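Local coordinates for protein rhamnonate dehydratase (Gibberella zeae PH-1, PDB 3FXG) that probably dehydrates L-rhamnonate as a magnesium-dependent lyase of the enolase superfamily, at residues R15-G20 with S66-I71; N62-F67 with T82-P87; K285-R290 with A313-Y318. All blocks are in the same frame, centred on the assembly; numbering follows the deposited sequence.

Overall arrangement
Contacts 1 and 2 are successive joints of one antiparallel sheet in the N-terminal domain: strand 66-73 pairs with strand 11-19 in contact 1 and with strand 78-84 in contact 2. Their centres lie about 9 Å apart, they share Ser-66 and Phe-67, and they touch where Ile-18 CD1 meets Pro-87 CG at 3.4 Å. Contact 3 joins two helices of the C-terminal barrel domain on the other side of the chain's centre, its own centre about 34 Å from that of contact 1 and about 30 Å from that of contact 2. The magnesium ion, held by Asp-222, Glu-248 and Glu-275, lies about 13 Å from the side chain of Phe-84 in contact 2.

Contact 1: R15-G20 with S66-I71; sequences RSFIIG and SFLVEI
Glu-70 OE1 sits at the edge of two flat groups at once, the guanidinium of Arg-15 and the ring of Phe-17. These residues lie on one face of an antiparallel strand pair, 15-19 with 66-71, in the sheet of the enolase-type N-terminal domain. Arg-15 NE gives OE1 a salt-bridged hydrogen bond of 3.0 Å, nearly straight and in the guanidinium plane, while the carboxylate stands almost perpendicular to that plane (87°). Phe-17, two residues beyond Arg-15 on the same strand, brings CE2 to 3.3 Å from Glu-70 OE1, again with ring and carboxylate planes at right angles. Arg-15 also reaches Glu-72 through NH2, so its charge is probably shared between two acids.

The bend of the arginine chain at chi3 (-72°) turns NE toward the carboxylate, whereas Glu-70 stays extended beyond CG. Next along this face, the Phe-17 ring runs beside Leu-68, pointing the same way, with the two CD2 atoms 4.1 Å apart. The opposite face carries Ser-16, Ile-18, Phe-67 and Val-69; helices 86-101 and 128-148 pack against it, and Ser-16 OG bonds to His-94.

Paired N-H and C=O groups lock Arg-15 to Glu-70 and Phe-17 to Leu-68. At the far end a single hydrogen bond remains, Ile-19 N to Ser-66 O at 3.1 Å, with the donor well above the carbonyl plane. Ile-19 CD1 packs on Ser-66 CB, and a water continues the ladder, donating to Ile-19 O and accepting from Ser-66 N, each at 2.8 Å.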
loop_
_atom_site.group_PDB
_atom_site.type_symbol
_atom_site.label_atom_id
_atom_site.label_comp_id
_atom_site.label_asym_id
_atom_site.label_seq_id
_atom_site.Cartn_x
_atom_site.Cartn_y
_atom_site.Cartn_z
ATOM N N ARG A 15 -17.798 38.216 -29.682
ATOM C CA ARG A 15 -18.551 37.738 -30.830
ATOM C C ARG A 15 -18.096 36.319 -31.157
ATOM O O ARG A 15 -16.946 35.963 -30.915
ATOM C CB ARG A 15 -18.302 38.650 -32.038
ATOM C CG ARG A 15 -18.752 40.100 -31.859
ATOM C CD ARG A 15 -18.410 40.942 -33.089
ATOM N NE ARG A 15 -16.974 41.204 -33.219
ATOM C CZ ARG A 15 -16.332 42.200 -32.607
ATOM N NH1 ARG A 15 -16.993 43.039 -31.820
ATOM N NH2 ARG A 15 -15.026 42.359 -32.784
ATOM N N SER A 16 -19.000 35.503 -31.689
ATOM C CA SER A 16 -18.643 34.139 -32.059
ATOM C C SER A 16 -19.180 33.845 -33.447
ATOM O O SER A 16 -20.229 34.360 -33.845
ATOM C CB SER A 16 -19.198 33.124 -31.050
ATOM O OG SER A 16 -20.610 33.070 -31.084
ATOM N N PHE A 17 -18.448 33.018 -34.182
ATOM C CA PHE A 17 -18.819 32.654 -35.540
ATOM C C PHE A 17 -18.598 31.174 -35.777
ATOM O O PHE A 17 -17.698 30.568 -35.196
ATOM C CB PHE A 17 -17.952 33.417 -36.546
ATOM C CG PHE A 17 -18.034 34.904 -36.420
ATOM C CD1 PHE A 17 -18.984 35.624 -37.136
ATOM C CD2 PHE A 17 -17.164 35.590 -35.575
ATOM C CE1 PHE A 17 -19.068 37.008 -37.015
ATOM C CE2 PHE A 17 -17.240 36.975 -35.446
ATOM C CZ PHE A 17 -18.195 37.685 -36.168
ATOM N N ILE A 18 -19.426 30.598 -36.636
ATOM C CA ILE A 18 -19.279 29.200 -37.006
ATOM C C ILE A 18 -18.522 29.259 -38.327
ATOM O O ILE A 18 -18.826 30.096 -39.178
ATOM C CB ILE A 18 -20.642 28.534 -37.233
ATOM C CG1 ILE A 18 -21.414 28.493 -35.912
ATOM C CG2 ILE A 18 -20.449 27.135 -37.805
ATOM C CD1 ILE A 18 -22.869 28.143 -36.067
ATOM N N ILE A 19 -17.524 28.402 -38.495
ATOM C CA ILE A 19 -16.759 28.403 -39.732
ATOM C C ILE A 19 -17.446 27.497 -40.746
ATOM O O ILE A 19 -17.519 26.286 -40.560
ATOM C CB ILE A 19 -15.313 27.933 -39.479
ATOM C CG1 ILE A 19 -14.684 28.802 -38.383
ATOM C CG2 ILE A 19 -14.492 28.043 -40.757
ATOM C CD1 ILE A 19 -13.299 28.370 -37.964
ATOM N N GLY A 20 -17.970 28.100 -41.810
ATOM C CA GLY A 20 -18.657 27.332 -42.833
ATOM C C GLY A 20 -17.733 26.416 -43.611
ATOM O O GLY A 20 -16.518 26.604 -43.611
ATOM N N SER A 66 -15.997 23.753 -36.635
ATOM C CA SER A 66 -15.141 24.749 -35.998
ATOM C C SER A 66 -15.891 26.045 -35.713
ATOM O O SER A 66 -16.915 26.327 -36.333
ATOM C CB SER A 66 -13.950 25.061 -36.904
ATOM O OG SER A 66 -13.277 23.880 -37.301
ATOM N N PHE A 67 -15.381 26.825 -34.764
ATOM C CA PHE A 67 -15.975 28.113 -34.430
ATOM C C PHE A 67 -14.866 29.102 -34.097
ATOM O O PHE A 67 -13.722 28.708 -33.851
ATOM C CB PHE A 67 -16.991 27.984 -33.272
ATOM C CG PHE A 67 -16.379 27.853 -31.897
ATOM C CD1 PHE A 67 -16.502 28.888 -30.969
ATOM C CD2 PHE A 67 -15.745 26.679 -31.504
ATOM C CE1 PHE A 67 -16.007 28.753 -29.665
ATOM C CE2 PHE A 67 -15.244 26.531 -30.204
ATOM C CZ PHE A 67 -15.378 27.571 -29.285
ATOM N N LEU A 68 -15.198 30.388 -34.128
ATOM C CA LEU A 68 -14.233 31.441 -33.845
ATOM C C LEU A 68 -14.795 32.398 -32.810
ATOM O O LEU A 68 -15.978 32.738 -32.836
ATOM C CB LEU A 68 -13.913 32.228 -35.121
ATOM C CG LEU A 68 -12.986 33.437 -34.964
ATOM C CD1 LEU A 68 -11.542 32.975 -34.992
ATOM C CD2 LEU A 68 -13.232 34.432 -36.089
ATOM N N VAL A 69 -13.939 32.840 -31.901
ATOM C CA VAL A 69 -14.350 33.779 -30.873
ATOM C C VAL A 69 -13.531 35.055 -31.004
ATOM O O VAL A 69 -12.315 35.004 -31.187
ATOM C CB VAL A 69 -14.134 33.192 -29.459
ATOM C CG1 VAL A 69 -14.330 34.272 -28.407
ATOM C CG2 VAL A 69 -15.101 32.040 -29.223
ATOM N N GLU A 70 -14.202 36.199 -30.928
ATOM C CA GLU A 70 -13.518 37.484 -30.993
ATOM C C GLU A 70 -13.839 38.241 -29.713
ATOM O O GLU A 70 -14.997 38.316 -29.303
ATOM C CB GLU A 70 -13.991 38.322 -32.188
ATOM C CG GLU A 70 -13.735 37.720 -33.563
ATOM C CD GLU A 70 -14.025 38.711 -34.687
ATOM O OE1 GLU A 70 -15.084 39.370 -34.637
ATOM O OE2 GLU A 70 -13.203 38.829 -35.619
ATOM N N ILE A 71 -12.814 38.788 -29.071
ATOM C CA ILE A 71 -13.018 39.562 -27.857
ATOM C C ILE A 71 -12.450 40.950 -28.129
ATOM O O ILE A 71 -11.258 41.099 -28.389
ATOM C CB ILE A 71 -12.304 38.922 -26.651
ATOM C CG1 ILE A 71 -12.875 37.523 -26.401
ATOM C CG2 ILE A 71 -12.483 39.799 -25.410
ATOM C CD1 ILE A 71 -12.170 36.758 -25.287
HETATM O O HOH W 1 -16.655 23.945 -39.364
#

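Contact 2: N62-F67 with T82-P87; sequences NVLGSF and TGFGGP
Phe-67 O is gripped by two donors from the neighbouring strand: Thr-82 OG1 at 2.9 Å, coming from above the carbonyl plane, and Gly-83 N at 3.2 Å, lying in it. The threonine hydroxyl is anti to its own backbone nitrogen (chi1 -174°), which carries it across to that oxygen, and it is also bonded to Gly-26 N. In return Phe-67 N donates to Gly-83 O at 2.9 Å, completing a hydrogen-bonded antiparallel pair of the hairpin formed by strands 66-73 and 78-84. One step on, past the non-hydrogen-bonded pair Ser-66 and Phe-84, Gly-85 N binds Gly-65 O at 2.8 Å.

Here the chain turns from strand into helix through two glycines. Gly-86 has positive phi and brings its CA to 3.2 Å from Leu-64 O in a CA-H...O contact. With no side chain at Gly-85, the Phe-67 ring lies close to the turn, and CE2 at the edge of that ring reaches Phe-84 O at 3.3 Å. Leu-64 CD1 touches CE2 of the Phe-84 ring at 3.3 Å, the two side chains set at a slant.

Phe-67 packs against helix 86-101, on Ala-89, Cys-90 and Val-93, and also meets Val-135 of helix 128-148. Phe-84 touches Ala-131 of that second helix, Trp-301 of the barrel domain and Phe-122 of a neighbouring subunit. Pro-87 in helix 86-101 packs on Trp-91 of the same neighbouring subunit, while strand 11-19 adjoins the contact through Ile-19, which touches Thr-82.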
loop_
_atom_site.group_PDB
_atom_site.type_symbol
_atom_site.label_atom_id
_atom_site.label_comp_id
_atom_site.label_asym_id
_atom_site.label_seq_id
_atom_site.Cartn_x
_atom_site.Cartn_y
_atom_site.Cartn_z
ATOM N N ASN A 62 -16.563 14.384 -37.107
ATOM C CA ASN A 62 -16.630 15.737 -37.657
ATOM C C ASN A 62 -17.966 16.427 -37.380
ATOM O O ASN A 62 -18.279 17.453 -37.985
ATOM C CB ASN A 62 -16.412 15.667 -39.169
ATOM C CG ASN A 62 -17.517 14.900 -39.877
ATOM O OD1 ASN A 62 -18.111 13.977 -39.310
ATOM N ND2 ASN A 62 -17.794 15.271 -41.122
ATOM N N VAL A 63 -18.745 15.877 -36.456
ATOM C CA VAL A 63 -20.064 16.425 -36.155
ATOM C C VAL A 63 -20.130 17.848 -35.597
ATOM O O VAL A 63 -21.082 18.576 -35.877
ATOM C CB VAL A 63 -20.839 15.486 -35.190
ATOM C CG1 VAL A 63 -20.230 15.543 -33.793
ATOM C CG2 VAL A 63 -22.308 15.870 -35.160
ATOM N N LEU A 64 -19.133 18.255 -34.820
ATOM C CA LEU A 64 -19.153 19.589 -34.218
ATOM C C LEU A 64 -18.789 20.759 -35.126
ATOM O O LEU A 64 -19.476 21.778 -35.130
ATOM C CB LEU A 64 -18.249 19.616 -32.980
ATOM C CG LEU A 64 -18.692 18.696 -31.840
ATOM C CD1 LEU A 64 -17.691 18.761 -30.702
ATOM C CD2 LEU A 64 -20.073 19.114 -31.363
ATOM N N GLY A 65 -17.713 20.622 -35.887
ATOM C CA GLY A 65 -17.298 21.711 -36.752
ATOM C C GLY A 65 -16.432 22.686 -35.974
ATOM O O GLY A 65 -16.167 22.481 -34.786
ATOM N N SER A 66 -15.997 23.753 -36.635
ATOM C CA SER A 66 -15.141 24.749 -35.998
ATOM C C SER A 66 -15.891 26.045 -35.713
ATOM O O SER A 66 -16.915 26.327 -36.333
ATOM C CB SER A 66 -13.950 25.061 -36.904
ATOM O OG SER A 66 -13.277 23.880 -37.301
ATOM N N PHE A 67 -15.381 26.825 -34.764
ATOM C CA PHE A 67 -15.975 28.113 -34.430
ATOM C C PHE A 67 -14.866 29.102 -34.097
ATOM O O PHE A 67 -13.722 28.708 -33.851
ATOM C CB PHE A 67 -16.991 27.984 -33.272
ATOM C CG PHE A 67 -16.379 27.853 -31.897
ATOM C CD1 PHE A 67 -16.502 28.888 -30.969
ATOM C CD2 PHE A 67 -15.745 26.679 -31.504
ATOM C CE1 PHE A 67 -16.007 28.753 -29.665
ATOM C CE2 PHE A 67 -15.244 26.531 -30.204
ATOM C CZ PHE A 67 -15.378 27.571 -29.285
ATOM N N THR A 82 -9.599 30.135 -32.475
ATOM C CA THR A 82 -10.507 29.181 -33.090
ATOM C C THR A 82 -10.394 27.831 -32.391
ATOM O O THR A 82 -9.424 27.565 -31.678
ATOM C CB THR A 82 -10.190 29.010 -34.598
ATOM O OG1 THR A 82 -11.182 28.179 -35.211
ATOM C CG2 THR A 82 -8.818 28.373 -34.787
ATOM N N GLY A 83 -11.398 26.986 -32.597
ATOM C CA GLY A 83 -11.400 25.668 -31.993
ATOM C C GLY A 83 -12.554 24.860 -32.543
ATOM O O GLY A 83 -13.314 25.351 -33.376
ATOM N N PHE A 84 -12.688 23.615 -32.100
ATOM C CA PHE A 84 -13.789 22.790 -32.568
ATOM C C PHE A 84 -14.910 22.976 -31.554
ATOM O O PHE A 84 -14.651 23.274 -30.391
ATOM C CB PHE A 84 -13.348 21.318 -32.686
ATOM C CG PHE A 84 -13.545 20.501 -31.436
ATOM C CD1 PHE A 84 -13.006 20.902 -30.217
ATOM C CD2 PHE A 84 -14.249 19.300 -31.490
ATOM C CE1 PHE A 84 -13.165 20.119 -29.072
ATOM C CE2 PHE A 84 -14.412 18.511 -30.351
ATOM C CZ PHE A 84 -13.868 18.922 -29.139
ATOM N N GLY A 85 -16.153 22.828 -31.996
ATOM C CA GLY A 85 -17.278 23.010 -31.096
ATOM C C GLY A 85 -18.489 23.496 -31.867
ATOM O O GLY A 85 -19.626 23.238 -31.485
ATOM N N GLY A 86 -18.225 24.226 -32.946
ATOM C CA GLY A 86 -19.281 24.726 -33.808
ATOM C C GLY A 86 -20.453 25.429 -33.152
ATOM O O GLY A 86 -20.278 26.178 -32.194
ATOM N N PRO A 87 -21.675 25.199 -33.658
ATOM C CA PRO A 87 -22.905 25.807 -33.140
ATOM C C PRO A 87 -23.136 25.677 -31.632
ATOM O O PRO A 87 -23.364 26.675 -30.950
ATOM C CB PRO A 87 -23.998 25.122 -33.963
ATOM C CG PRO A 87 -23.320 24.874 -35.267
ATOM C CD PRO A 87 -21.966 24.355 -34.829
#

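Contact 3: K285-R290 with A313-Y318; sequences KLVEGR and ALAAAY
Val-287 turns its two methyls on Leu-314 and Tyr-318, CG1 touching both. The valine and leucine side chains slide past each other in opposite directions, bringing CG2 of Val-287 to 3.5 Å from Leu-314 CD2. CG1, anti to the valine's backbone nitrogen (chi1 176°), is the branch that reaches Tyr-318, where it meets CD2 at 3.7 Å with the side chains at a slant.

Arg-290 approaches the same tyrosine from the type II turn 287-290. Tyr-318 CD1 lies over one face of its guanidinium, 4.3 Å from Arg-290 NE. Bends at chi2 and chi3 fold the arginine back toward Tyr-318 O, and a water lying in the guanidinium plane links the two, accepting from NH2 at 3.0 Å and donating to that carbonyl at 2.8 Å. Arg-290 NH2 also forms a salt bridge with Asp-255 of a neighbouring subunit, while Tyr-318 OH bonds to Glu-288 of a second neighbouring subunit.

The contact joins the last turn of helix 279-287 and the turn after it to helix 305-316 and Tyr-318 beyond it, all in the enolase-type (beta/alpha) barrel domain. Leu-286 and Ala-315 both pack on Ile-295 of strand 294-295, and Leu-314 meets Leu-314 of that same second subunit.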
loop_
_atom_site.group_PDB
_atom_site.type_symbol
_atom_site.label_atom_id
_atom_site.label_comp_id
_atom_site.label_asym_id
_atom_site.label_seq_id
_atom_site.Cartn_x
_atom_site.Cartn_y
_atom_site.Cartn_z
ATOM N N LYS A 285 -4.153 13.169 -12.296
ATOM C CA LYS A 285 -4.242 11.711 -12.285
ATOM C C LYS A 285 -3.271 11.039 -13.253
ATOM O O LYS A 285 -2.798 9.932 -12.996
ATOM C CB LYS A 285 -5.669 11.266 -12.614
ATOM C CG LYS A 285 -6.613 11.336 -11.430
ATOM C CD LYS A 285 -6.115 10.416 -10.325
ATOM C CE LYS A 285 -7.104 10.315 -9.190
ATOM N NZ LYS A 285 -6.586 9.435 -8.110
ATOM N N LEU A 286 -2.990 11.694 -14.374
ATOM C CA LEU A 286 -2.069 11.130 -15.353
ATOM C C LEU A 286 -0.627 11.196 -14.864
ATOM O O LEU A 286 0.223 10.411 -15.293
ATOM C CB LEU A 286 -2.210 11.854 -16.696
ATOM C CG LEU A 286 -3.357 11.369 -17.588
ATOM C CD1 LEU A 286 -4.687 11.467 -16.846
ATOM C CD2 LEU A 286 -3.384 12.197 -18.866
ATOM N N VAL A 287 -0.351 12.133 -13.964
ATOM C CA VAL A 287 0.989 12.274 -13.409
ATOM C C VAL A 287 1.164 11.361 -12.194
ATOM O O VAL A 287 2.255 10.843 -11.962
ATOM C CB VAL A 287 1.277 13.741 -13.010
ATOM C CG1 VAL A 287 2.635 13.849 -12.335
ATOM C CG2 VAL A 287 1.246 14.623 -14.253
ATOM N N GLU A 288 0.093 11.158 -11.426
ATOM C CA GLU A 288 0.162 10.289 -10.248
ATOM C C GLU A 288 0.579 8.885 -10.671
ATOM O O GLU A 288 0.003 8.313 -11.593
ATOM C CB GLU A 288 -1.197 10.197 -9.539
ATOM C CG GLU A 288 -1.768 11.520 -9.068
ATOM C CD GLU A 288 -3.061 11.354 -8.284
ATOM O OE1 GLU A 288 -3.704 10.289 -8.397
ATOM O OE2 GLU A 288 -3.438 12.301 -7.563
ATOM N N GLY A 289 1.571 8.329 -9.986
ATOM C CA GLY A 289 2.027 6.994 -10.326
ATOM C C GLY A 289 3.126 7.023 -11.368
ATOM O O GLY A 289 3.875 6.057 -11.519
ATOM N N ARG A 290 3.221 8.133 -12.094
ATOM C CA ARG A 290 4.243 8.288 -13.120
ATOM C C ARG A 290 4.228 7.066 -14.056
ATOM O O ARG A 290 5.269 6.469 -14.347
ATOM C CB ARG A 290 5.612 8.462 -12.441
ATOM C CG ARG A 290 6.722 9.032 -13.321
ATOM C CD ARG A 290 7.330 10.343 -12.764
ATOM N NE ARG A 290 7.768 10.258 -11.369
ATOM C CZ ARG A 290 8.989 10.577 -10.935
ATOM N NH1 ARG A 290 9.287 10.475 -9.645
ATOM N NH2 ARG A 290 9.923 10.980 -11.787
ATOM N N ALA A 313 3.053 22.897 -14.922
ATOM C CA ALA A 313 3.799 23.130 -13.689
ATOM C C ALA A 313 3.758 21.904 -12.773
ATOM O O ALA A 313 4.757 21.565 -12.142
ATOM C CB ALA A 313 3.241 24.345 -12.964
ATOM N N LEU A 314 2.600 21.253 -12.694
ATOM C CA LEU A 314 2.465 20.060 -11.865
ATOM C C LEU A 314 3.347 18.959 -12.449
ATOM O O LEU A 314 4.083 18.291 -11.726
ATOM C CB LEU A 314 1.005 19.599 -11.826
ATOM C CG LEU A 314 0.698 18.346 -10.995
ATOM C CD1 LEU A 314 -0.771 18.344 -10.603
ATOM C CD2 LEU A 314 1.051 17.094 -11.776
ATOM N N ALA A 315 3.269 18.774 -13.762
ATOM C CA ALA A 315 4.077 17.758 -14.431
ATOM C C ALA A 315 5.565 18.054 -14.233
ATOM O O ALA A 315 6.375 17.138 -14.072
ATOM C CB ALA A 315 3.742 17.724 -15.923
ATOM N N ALA A 316 5.918 19.338 -14.235
ATOM C CA ALA A 316 7.307 19.764 -14.067
ATOM C C ALA A 316 7.896 19.375 -12.713
ATOM O O ALA A 316 9.104 19.170 -12.595
ATOM C CB ALA A 316 7.420 21.280 -14.267
ATOM N N ALA A 317 7.049 19.287 -11.692
ATOM C CA ALA A 317 7.511 18.915 -10.356
ATOM C C ALA A 317 7.931 17.446 -10.335
ATOM O O ALA A 317 8.598 16.993 -9.402
ATOM C CB ALA A 317 6.413 19.157 -9.332
ATOM N N TYR A 318 7.530 16.711 -11.367
ATOM C CA TYR A 318 7.870 15.297 -11.491
ATOM C C TYR A 318 8.656 15.040 -12.777
ATOM O O TYR A 318 8.837 13.897 -13.196
ATOM C CB TYR A 318 6.587 14.459 -11.465
ATOM C CG TYR A 318 5.928 14.467 -10.105
ATOM C CD1 TYR A 318 6.383 13.631 -9.086
ATOM C CD2 TYR A 318 4.890 15.355 -9.817
ATOM C CE1 TYR A 318 5.824 13.679 -7.810
ATOM C CE2 TYR A 318 4.326 15.413 -8.542
ATOM C CZ TYR A 318 4.799 14.574 -7.545
ATOM O OH TYR A 318 4.262 14.639 -6.279
HETATM O O HOH W 2 9.808 11.746 -14.685
#